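Long-range contacts in transcriptional regulator PA3341 (Pseudomonas aeruginosa, PDB 2FBH), which probably binds DNA through a winged helix-turn-helix fold as a dimeric MarR-family regulator of transcription: residues 40-48 against 105-113; 78-86 against 95-105. One frame throughout, in Å; residues are numbered along the deposited sequence. Where two conformers were deposited one is given.

Interaction 1 of 2, residues 40-48 against 105-113; sequences WLVLLHLAR and LIADIEAIA. With SO4 (sulfate ion), chain E.
Arg48 and Glu110 join two helices that cross nearly at right angles (96°) in the winged helix-turn-helix fold of MarR regulators, and they illustrate how a two-pronged salt bridge can finish off an apolar interface. The chain of Arg48 runs extended from CG to NE and presents its guanidinium side-on, NE and NH2 each meeting one carboxylate oxygen. Glu110, in one of its two conformers, folds back at chi2 (-75°) to bring its carboxylate alongside; the two planes lie 30° apart. Arg48 NE lies 3.0 Å from Glu110 OE1 in a nearly straight bond, on the syn side but somewhat out of the carboxylate plane, and Arg48 NH2 meets the syn lone pair of Glu110 OE2 at 2.8 Å. Leu44 lays CD1 over one guanidinium face, toward its rim, while its CG rests on Ile109 CG2 (3.7 Å).

Toward the N-terminal end of 105-113, Leu43 CD1 rests against both Leu105 CD2 and Ile109 CD1, its side chain crossing each of theirs at about a right angle. Ile106 CD1 reaches Leu43 CB at 3.7 Å, and the other branch of Ile106, CG2, presses tightly on Ala47 CB. The neighbouring His45 points away from this interface and, with His49, binds zinc. Tyr10 of the second subunit makes a cation-pi contact with Arg48, so the salt bridge sits close to the dimer interface. A sulfate, probably from the crystallisation liquor, is held by the two terminal nitrogens, with Arg48 NH1 bonded to its O3 at 3.0 Å and Arg48 NH2 to its O4 at 2.9 Å.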
loop_
_atom_site.group_PDB
_atom_site.type_symbol
_atom_site.label_atom_id
_atom_site.label_comp_id
_atom_site.label_asym_id
_atom_site.label_seq_id
_atom_site.Cartn_x
_atom_site.Cartn_y
_atom_site.Cartn_z
ATOM N N TRP A 40 8.928 -10.857 -4.549
ATOM C CA TRP A 40 10.180 -10.118 -4.710
ATOM C C TRP A 40 10.434 -9.131 -3.542
ATOM O O TRP A 40 11.603 -8.813 -3.236
ATOM C CB TRP A 40 10.223 -9.375 -6.038
ATOM C CG TRP A 40 9.086 -8.357 -6.319
ATOM C CD1 TRP A 40 8.002 -8.549 -7.166
ATOM C CD2 TRP A 40 8.966 -7.013 -5.825
ATOM N NE1 TRP A 40 7.216 -7.416 -7.177
ATOM C CE2 TRP A 40 7.774 -6.466 -6.367
ATOM C CE3 TRP A 40 9.748 -6.214 -4.980
ATOM C CZ2 TRP A 40 7.352 -5.133 -6.103
ATOM C CZ3 TRP A 40 9.309 -4.885 -4.700
ATOM C CH2 TRP A 40 8.163 -4.370 -5.262
ATOM N N LEU A 41 9.352 -8.696 -2.912
ATOM C CA LEU A 41 9.374 -7.730 -1.795
ATOM C C LEU A 41 9.802 -8.375 -0.454
ATOM O O LEU A 41 10.409 -7.741 0.382
ATOM C CB LEU A 41 8.003 -7.079 -1.681
ATOM C CG LEU A 41 7.811 -5.675 -1.104
ATOM C CD1 LEU A 41 7.415 -5.768 0.344
ATOM C CD2 LEU A 41 9.051 -4.786 -1.272
ATOM N N VAL A 42 9.486 -9.658 -0.295
ATOM C CA VAL A 42 10.067 -10.490 0.743
ATOM C C VAL A 42 11.591 -10.624 0.550
ATOM O O VAL A 42 12.321 -10.357 1.487
ATOM C CB VAL A 42 9.325 -11.876 0.814
ATOM C CG1 VAL A 42 10.032 -12.816 1.782
ATOM C CG2 VAL A 42 7.820 -11.662 1.260
ATOM N N LEU A 43 12.064 -11.010 -0.668
ATOM C CA LEU A 43 13.471 -11.082 -1.025
ATOM C C LEU A 43 14.161 -9.764 -0.772
ATOM O O LEU A 43 15.233 -9.705 -0.191
ATOM C CB LEU A 43 13.615 -11.401 -2.506
ATOM C CG LEU A 43 13.287 -12.853 -2.853
ATOM C CD1 LEU A 43 13.646 -13.092 -4.325
ATOM C CD2 LEU A 43 14.121 -13.909 -1.932
ATOM N N LEU A 44 13.495 -8.681 -1.179
ATOM C CA LEU A 44 14.164 -7.381 -1.057
ATOM C C LEU A 44 14.377 -7.102 0.420
ATOM O O LEU A 44 15.467 -6.699 0.806
ATOM C CB LEU A 44 13.301 -6.309 -1.671
ATOM C CG LEU A 44 13.996 -5.343 -2.564
ATOM C CD1 LEU A 44 13.126 -4.104 -2.622
ATOM C CD2 LEU A 44 15.459 -5.088 -2.164
ATOM N N HIS A 45 13.367 -7.363 1.254
ATOM C CA HIS A 45 13.491 -7.101 2.669
ATOM C C HIS A 45 14.500 -8.019 3.374
ATOM O O HIS A 45 15.237 -7.590 4.274
ATOM C CB HIS A 45 12.127 -7.139 3.305
ATOM C CG HIS A 45 11.292 -5.921 2.981
ATOM N ND1 HIS A 45 10.796 -5.074 3.955
ATOM C CD2 HIS A 45 10.917 -5.381 1.792
ATOM C CE1 HIS A 45 10.096 -4.101 3.381
ATOM N NE2 HIS A 45 10.157 -4.264 2.070
ATOM N N LEU A 46 14.585 -9.272 2.926
ATOM C CA LEU A 46 15.621 -10.154 3.430
ATOM C C LEU A 46 16.996 -9.646 3.078
ATOM O O LEU A 46 17.941 -9.772 3.862
ATOM C CB LEU A 46 15.426 -11.581 2.851
ATOM C CG LEU A 46 14.305 -12.314 3.538
ATOM C CD1 LEU A 46 14.065 -13.646 2.726
ATOM C CD2 LEU A 46 14.630 -12.653 4.975
ATOM N N ALA A 47 17.136 -9.112 1.880
ATOM C CA ALA A 47 18.429 -8.654 1.401
ATOM C C ALA A 47 18.886 -7.462 2.236
ATOM O O ALA A 47 20.107 -7.199 2.354
ATOM C CB ALA A 47 18.297 -8.197 -0.021
ATOM N N ARG A 48 17.909 -6.719 2.729
ATOM C CA ARG A 48 18.204 -5.411 3.355
ATOM C C ARG A 48 18.423 -5.414 4.839
ATOM O O ARG A 48 18.965 -4.443 5.394
ATOM C CB ARG A 48 17.098 -4.436 3.061
ATOM C CG ARG A 48 17.196 -3.984 1.618
ATOM C CD ARG A 48 16.042 -3.038 1.269
ATOM N NE ARG A 48 16.233 -2.623 -0.127
ATOM C CZ ARG A 48 15.377 -1.851 -0.792
ATOM N NH1 ARG A 48 14.291 -1.396 -0.170
ATOM N NH2 ARG A 48 15.649 -1.485 -2.050
ATOM N N LEU A 105 20.124 -13.192 -7.896
ATOM C CA LEU A 105 18.796 -12.666 -7.977
ATOM C C LEU A 105 18.647 -11.360 -7.183
ATOM O O LEU A 105 18.151 -10.369 -7.732
ATOM C CB LEU A 105 17.760 -13.701 -7.488
ATOM C CG LEU A 105 16.339 -13.182 -7.505
ATOM C CD1 LEU A 105 15.914 -12.826 -8.993
ATOM C CD2 LEU A 105 15.460 -14.301 -6.919
ATOM N N ILE A 106 18.994 -11.376 -5.905
ATOM C CA ILE A 106 18.922 -10.160 -5.077
ATOM C C ILE A 106 19.752 -9.039 -5.671
ATOM O O ILE A 106 19.319 -7.866 -5.632
ATOM C CB ILE A 106 19.483 -10.387 -3.680
ATOM C CG1 ILE A 106 18.653 -11.452 -2.939
ATOM C CG2 ILE A 106 19.534 -9.058 -2.880
ATOM C CD1 ILE A 106 17.329 -11.093 -2.799
ATOM N N ALA A 107 20.943 -9.356 -6.183
ATOM C CA ALA A 107 21.731 -8.275 -6.823
ATOM C C ALA A 107 20.925 -7.555 -7.939
ATOM O O ALA A 107 20.952 -6.299 -8.066
ATOM C CB ALA A 107 23.008 -8.852 -7.372
ATOM N N ASP A 108 20.258 -8.340 -8.795
ATOM C CA ASP A 108 19.452 -7.783 -9.836
ATOM C C ASP A 108 18.259 -7.003 -9.310
ATOM O O ASP A 108 17.978 -5.950 -9.820
ATOM C CB ASP A 108 18.990 -8.862 -10.852
ATOM C CG ASP A 108 20.160 -9.432 -11.659
ATOM O OD1 ASP A 108 21.256 -8.842 -11.608
ATOM O OD2 ASP A 108 20.001 -10.495 -12.308
ATOM N N ILE A 109 17.572 -7.527 -8.325
ATOM C CA ILE A 109 16.438 -6.834 -7.707
ATOM C C ILE A 109 16.867 -5.499 -7.077
ATOM O O ILE A 109 16.210 -4.458 -7.281
ATOM C CB ILE A 109 15.794 -7.736 -6.623
ATOM C CG1 ILE A 109 15.230 -9.004 -7.342
ATOM C CG2 ILE A 109 14.654 -6.967 -5.854
ATOM C CD1 ILE A 109 14.573 -9.944 -6.279
ATOM N N GLU A 110 17.997 -5.500 -6.365
ATOM C CA GLU A 110 18.455 -4.221 -5.803
ATOM C C GLU A 110 18.846 -3.213 -6.877
ATOM O O GLU A 110 18.565 -2.033 -6.727
ATOM C CB GLU A 110 19.570 -4.415 -4.787
ATOM C CG GLU A 110 19.059 -4.993 -3.495
ATOM C CD GLU A 110 18.313 -3.982 -2.640
ATOM O OE1 GLU A 110 18.501 -4.011 -1.417
ATOM O OE2 GLU A 110 17.570 -3.134 -3.172
ATOM N N ALA A 111 19.487 -3.672 -7.938
ATOM C CA ALA A 111 19.908 -2.775 -8.994
ATOM C C ALA A 111 18.628 -2.159 -9.605
ATOM O O ALA A 111 18.542 -0.945 -9.876
ATOM C CB ALA A 111 20.727 -3.498 -10.042
ATOM N N ILE A 112 17.625 -3.012 -9.800
ATOM C CA ILE A 112 16.374 -2.485 -10.437
ATOM C C ILE A 112 15.631 -1.547 -9.478
ATOM O O ILE A 112 15.148 -0.494 -9.899
ATOM C CB ILE A 112 15.471 -3.686 -10.912
ATOM C CG1 ILE A 112 16.190 -4.417 -12.058
ATOM C CG2 ILE A 112 14.104 -3.211 -11.312
ATOM C CD1 ILE A 112 15.546 -5.823 -12.431
ATOM N N ALA A 113 15.611 -1.874 -8.182
ATOM C CA ALA A 113 14.980 -1.003 -7.183
ATOM C C ALA A 113 15.741 0.378 -7.103
ATOM O O ALA A 113 15.080 1.429 -7.035
ATOM C CB ALA A 113 14.972 -1.647 -5.833
HETATM S S SO4 E . 12.986 1.570 -2.186
HETATM O O1 SO4 E . 13.465 2.916 -2.046
HETATM O O2 SO4 E . 11.699 1.477 -2.886
HETATM O O3 SO4 E . 12.770 1.119 -0.824
HETATM O O4 SO4 E . 14.038 0.762 -2.891
#

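Interaction 2 of 2, residues 78-86 against 95-105; sequences SQGLVRRLA and HIVLTPKADVL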
loop_
_atom_site.group_PDB
_atom_site.type_symbol
_atom_site.label_atom_id
_atom_site.label_comp_id
_atom_site.label_asym_id
_atom_site.label_seq_id
_atom_site.Cartn_x
_atom_site.Cartn_y
_atom_site.Cartn_z
ATOM N N SER A 78 10.412 -23.208 -2.411
ATOM C CA SER A 78 10.322 -24.125 -3.563
ATOM C C SER A 78 11.343 -23.834 -4.672
ATOM O O SER A 78 11.830 -24.750 -5.340
ATOM C CB SER A 78 8.895 -24.160 -4.144
ATOM O OG SER A 78 8.605 -22.986 -4.908
ATOM N N GLN A 79 11.683 -22.558 -4.831
ATOM C CA GLN A 79 12.629 -22.094 -5.841
ATOM C C GLN A 79 14.081 -22.080 -5.277
ATOM O O GLN A 79 15.046 -21.665 -5.959
ATOM C CB GLN A 79 12.190 -20.698 -6.398
ATOM C CG GLN A 79 10.722 -20.534 -6.999
ATOM C CD GLN A 79 10.203 -19.021 -7.186
ATOM O OE1 GLN A 79 9.960 -18.254 -6.211
ATOM N NE2 GLN A 79 9.993 -18.631 -8.444
ATOM N N GLY A 80 14.267 -22.579 -4.042
ATOM C CA GLY A 80 15.601 -22.657 -3.459
ATOM C C GLY A 80 16.200 -21.278 -3.106
ATOM O O GLY A 80 17.424 -21.135 -3.047
ATOM N N LEU A 81 15.336 -20.291 -2.890
ATOM C CA LEU A 81 15.785 -18.901 -2.618
ATOM C C LEU A 81 15.875 -18.601 -1.113
ATOM O O LEU A 81 16.653 -17.706 -0.657
ATOM C CB LEU A 81 14.877 -17.891 -3.328
ATOM C CG LEU A 81 14.880 -18.039 -4.848
ATOM C CD1 LEU A 81 13.775 -17.115 -5.496
ATOM C CD2 LEU A 81 16.257 -17.795 -5.502
ATOM N N VAL A 82 15.040 -19.287 -0.326
ATOM C CA VAL A 82 15.101 -19.132 1.114
ATOM C C VAL A 82 15.134 -20.484 1.830
ATOM O O VAL A 82 14.726 -21.480 1.253
ATOM C CB VAL A 82 13.901 -18.348 1.708
ATOM C CG1 VAL A 82 13.778 -16.859 1.062
ATOM C CG2 VAL A 82 12.604 -19.040 1.522
ATOM N N ARG A 83 15.615 -20.470 3.074
ATOM C CA ARG A 83 15.483 -21.598 4.027
ATOM C C ARG A 83 14.927 -21.079 5.323
ATOM O O ARG A 83 15.057 -19.863 5.640
ATOM C CB ARG A 83 16.829 -22.283 4.251
ATOM C CG ARG A 83 17.355 -22.906 2.973
ATOM C CD ARG A 83 18.607 -23.635 3.233
ATOM N NE ARG A 83 18.383 -24.880 3.998
ATOM C CZ ARG A 83 19.362 -25.509 4.627
ATOM N NH1 ARG A 83 19.139 -26.627 5.328
ATOM N NH2 ARG A 83 20.562 -24.978 4.581
ATOM N N ARG A 84 14.222 -21.961 6.043
ATOM C CA ARG A 84 13.791 -21.648 7.406
ATOM C C ARG A 84 14.616 -22.467 8.381
ATOM O O ARG A 84 14.530 -23.705 8.364
ATOM C CB ARG A 84 12.316 -21.943 7.538
ATOM C CG ARG A 84 11.524 -21.228 6.479
ATOM C CD ARG A 84 10.172 -21.802 6.547
ATOM N NE ARG A 84 9.640 -22.018 5.221
ATOM C CZ ARG A 84 8.438 -21.625 4.845
ATOM N NH1 ARG A 84 7.672 -21.003 5.719
ATOM N NH2 ARG A 84 8.003 -21.879 3.615
ATOM N N LEU A 85 15.417 -21.778 9.202
ATOM C CA LEU A 85 16.547 -22.359 9.947
ATOM C C LEU A 85 16.606 -21.814 11.372
ATOM O O LEU A 85 16.070 -20.751 11.641
ATOM C CB LEU A 85 17.896 -22.058 9.271
ATOM C CG LEU A 85 18.295 -22.893 8.046
ATOM C CD1 LEU A 85 19.581 -22.353 7.385
ATOM C CD2 LEU A 85 18.509 -24.346 8.440
ATOM N N ALA A 86 17.274 -22.550 12.268
ATOM C CA ALA A 86 17.607 -22.070 13.620
ATOM C C ALA A 86 18.915 -21.326 13.481
ATOM O O ALA A 86 19.787 -21.718 12.696
ATOM C CB ALA A 86 17.766 -23.230 14.589
ATOM N N HIS A 95 14.104 -19.042 11.474
ATOM C CA HIS A 95 14.428 -17.748 10.938
ATOM C C HIS A 95 14.580 -17.904 9.443
ATOM O O HIS A 95 14.911 -18.999 8.955
ATOM C CB HIS A 95 15.703 -17.230 11.574
ATOM C CG HIS A 95 15.525 -16.880 13.021
ATOM N ND1 HIS A 95 15.466 -17.838 14.018
ATOM C CD2 HIS A 95 15.331 -15.687 13.632
ATOM C CE1 HIS A 95 15.273 -17.241 15.184
ATOM N NE2 HIS A 95 15.199 -15.934 14.980
ATOM N N ILE A 96 14.272 -16.845 8.714
ATOM C CA ILE A 96 14.237 -16.979 7.264
ATOM C C ILE A 96 15.561 -16.487 6.767
ATOM O O ILE A 96 15.989 -15.405 7.095
ATOM C CB ILE A 96 13.024 -16.261 6.657
ATOM C CG1 ILE A 96 11.755 -16.881 7.254
ATOM C CG2 ILE A 96 13.048 -16.479 5.142
ATOM C CD1 ILE A 96 10.953 -15.952 7.941
ATOM N N VAL A 97 16.260 -17.309 6.021
ATOM C CA VAL A 97 17.578 -16.977 5.570
ATOM C C VAL A 97 17.605 -17.104 4.038
ATOM O O VAL A 97 17.038 -18.047 3.468
ATOM C CB VAL A 97 18.634 -17.957 6.192
ATOM C CG1 VAL A 97 20.033 -17.586 5.738
ATOM C CG2 VAL A 97 18.521 -17.960 7.732
ATOM N N LEU A 98 18.321 -16.206 3.374
ATOM C CA LEU A 98 18.587 -16.372 1.953
ATOM C C LEU A 98 19.618 -17.442 1.694
ATOM O O LEU A 98 20.547 -17.640 2.496
ATOM C CB LEU A 98 19.152 -15.067 1.353
ATOM C CG LEU A 98 18.215 -13.869 1.438
ATOM C CD1 LEU A 98 18.991 -12.535 1.181
ATOM C CD2 LEU A 98 17.183 -14.054 0.338
ATOM N N THR A 99 19.525 -18.029 0.517
ATOM C CA THR A 99 20.530 -18.961 0.036
ATOM C C THR A 99 21.526 -18.284 -0.909
ATOM O O THR A 99 21.218 -17.256 -1.532
ATOM C CB THR A 99 19.870 -20.103 -0.782
ATOM O OG1 THR A 99 19.236 -19.536 -1.932
ATOM C CG2 THR A 99 18.819 -20.894 0.029
ATOM N N PRO A 100 22.722 -18.877 -1.053
ATOM C CA PRO A 100 23.696 -18.482 -2.070
ATOM C C PRO A 100 23.062 -18.399 -3.472
ATOM O O PRO A 100 23.336 -17.447 -4.195
ATOM C CB PRO A 100 24.735 -19.603 -1.975
ATOM C CG PRO A 100 24.801 -19.808 -0.520
ATOM C CD PRO A 100 23.291 -19.928 -0.177
ATOM N N LYS A 101 22.170 -19.335 -3.804
ATOM C CA LYS A 101 21.428 -19.273 -5.061
ATOM C C LYS A 101 20.756 -17.953 -5.235
ATOM O O LYS A 101 20.623 -17.488 -6.365
ATOM C CB LYS A 101 20.337 -20.344 -5.179
ATOM C CG LYS A 101 19.631 -20.291 -6.562
ATOM C CD LYS A 101 18.581 -21.400 -6.795
ATOM C CE LYS A 101 17.706 -21.010 -8.029
ATOM N NZ LYS A 101 16.452 -21.815 -8.274
ATOM N N ALA A 102 20.258 -17.386 -4.144
ATOM C CA ALA A 102 19.454 -16.187 -4.242
ATOM C C ALA A 102 20.311 -14.972 -4.600
ATOM O O ALA A 102 19.751 -13.935 -4.963
ATOM C CB ALA A 102 18.736 -15.913 -2.950
ATOM N N ASP A 103 21.642 -15.056 -4.473
ATOM C CA ASP A 103 22.425 -13.789 -4.549
ATOM C C ASP A 103 22.437 -13.167 -5.924
ATOM O O ASP A 103 22.369 -11.924 -5.989
ATOM C CB ASP A 103 23.850 -13.866 -3.941
ATOM C CG ASP A 103 24.559 -12.452 -3.873
ATOM O OD1 ASP A 103 24.115 -11.578 -3.053
ATOM O OD2 ASP A 103 25.537 -12.209 -4.642
ATOM N N VAL A 104 22.527 -13.932 -7.021
ATOM C CA VAL A 104 22.498 -13.198 -8.323
ATOM C C VAL A 104 21.133 -12.568 -8.502
ATOM O O VAL A 104 21.004 -11.504 -9.112
ATOM C CB VAL A 104 22.925 -13.982 -9.647
ATOM C CG1 VAL A 104 24.408 -14.366 -9.641
ATOM C CG2 VAL A 104 22.046 -15.161 -9.924
ATOM N N LEU A 105 20.124 -13.192 -7.896
ATOM C CA LEU A 105 18.796 -12.666 -7.977
ATOM C C LEU A 105 18.647 -11.360 -7.183
ATOM O O LEU A 105 18.151 -10.369 -7.732
ATOM C CB LEU A 105 17.760 -13.701 -7.488
ATOM C CG LEU A 105 16.339 -13.182 -7.505
ATOM C CD1 LEU A 105 15.914 -12.826 -8.993
ATOM C CD2 LEU A 105 15.460 -14.301 -6.919
#
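Thr99 OG1 is engaged by two partners: it donates to Gly80 O at 2.7 Å, on a lone pair in the carbonyl plane, and accepts a weak capping bond from Ala102 N at 3.2 Å. The hydroxyl sits between the backbone N and the carbonyl carbon of its own residue (chi1 63°), which leaves CG2 directed toward Arg83 CG. One side chain thus ties the start of helix 102-120 to the Schellman turn at Gly80 that ends helix 66-78. Close by, Lys101 stretches its fully extended chain past Gly80 and sets NZ 2.7 Å from Gln79 O, tilted from the carbonyl plane.

Strands 82-85 and 95-98 form the antiparallel beta hairpin that is the wing of the winged helix-turn-helix. Reciprocal backbone bonds join the pairs Arg83 with Val97 and Leu85 with His95; the shortest runs from His95 N to Leu85 O, 2.6 Å. Thr99 N reaches Leu81 O from above the carbonyl plane, adding one more cross-link at the base of the hairpin. On one face of the hairpin Val82 and Ile96 lie side by side, with Val82 CB 4.0 Å from Ile96 CG2, and helix 66-78 covers them through Leu76 and Leu73. Arg84 shares that face, but its guanidinium leads away to Glu77 and Asp74. Leu81, by contrast, packs CD1 against Leu105 CD2 (3.6 Å), meeting that side chain at about a right angle.

Backbone bonds therefore set the alignment of the wing, while a hydroxyl and an ammonium group, bound to carbonyls, tie the turn closing helix 66-78 to the entry of helix 102-120 at the wing's base.

Interaction 1 is the more buried contact and lies nearer the centre of the chain; interaction 2, some 12 Å away between centres, is only partly buried and reaches out into the wing. Both draw on helix 102-120 and share Leu105, which faces Leu43 in the first and Leu81 in the second. Helix 39-48 also bridges them directly, since Leu46 CD1 packs 3.6 Å from Val82 CG1 and Leu43 CD2 meets Leu98 CD2. Their chemistry follows their place: the helix crossing relies on aliphatic contacts with one charged pair beside the dimer partner, whereas the hairpin relies chiefly on main-chain hydrogen bonding, reinforced by side-chain donors at its base.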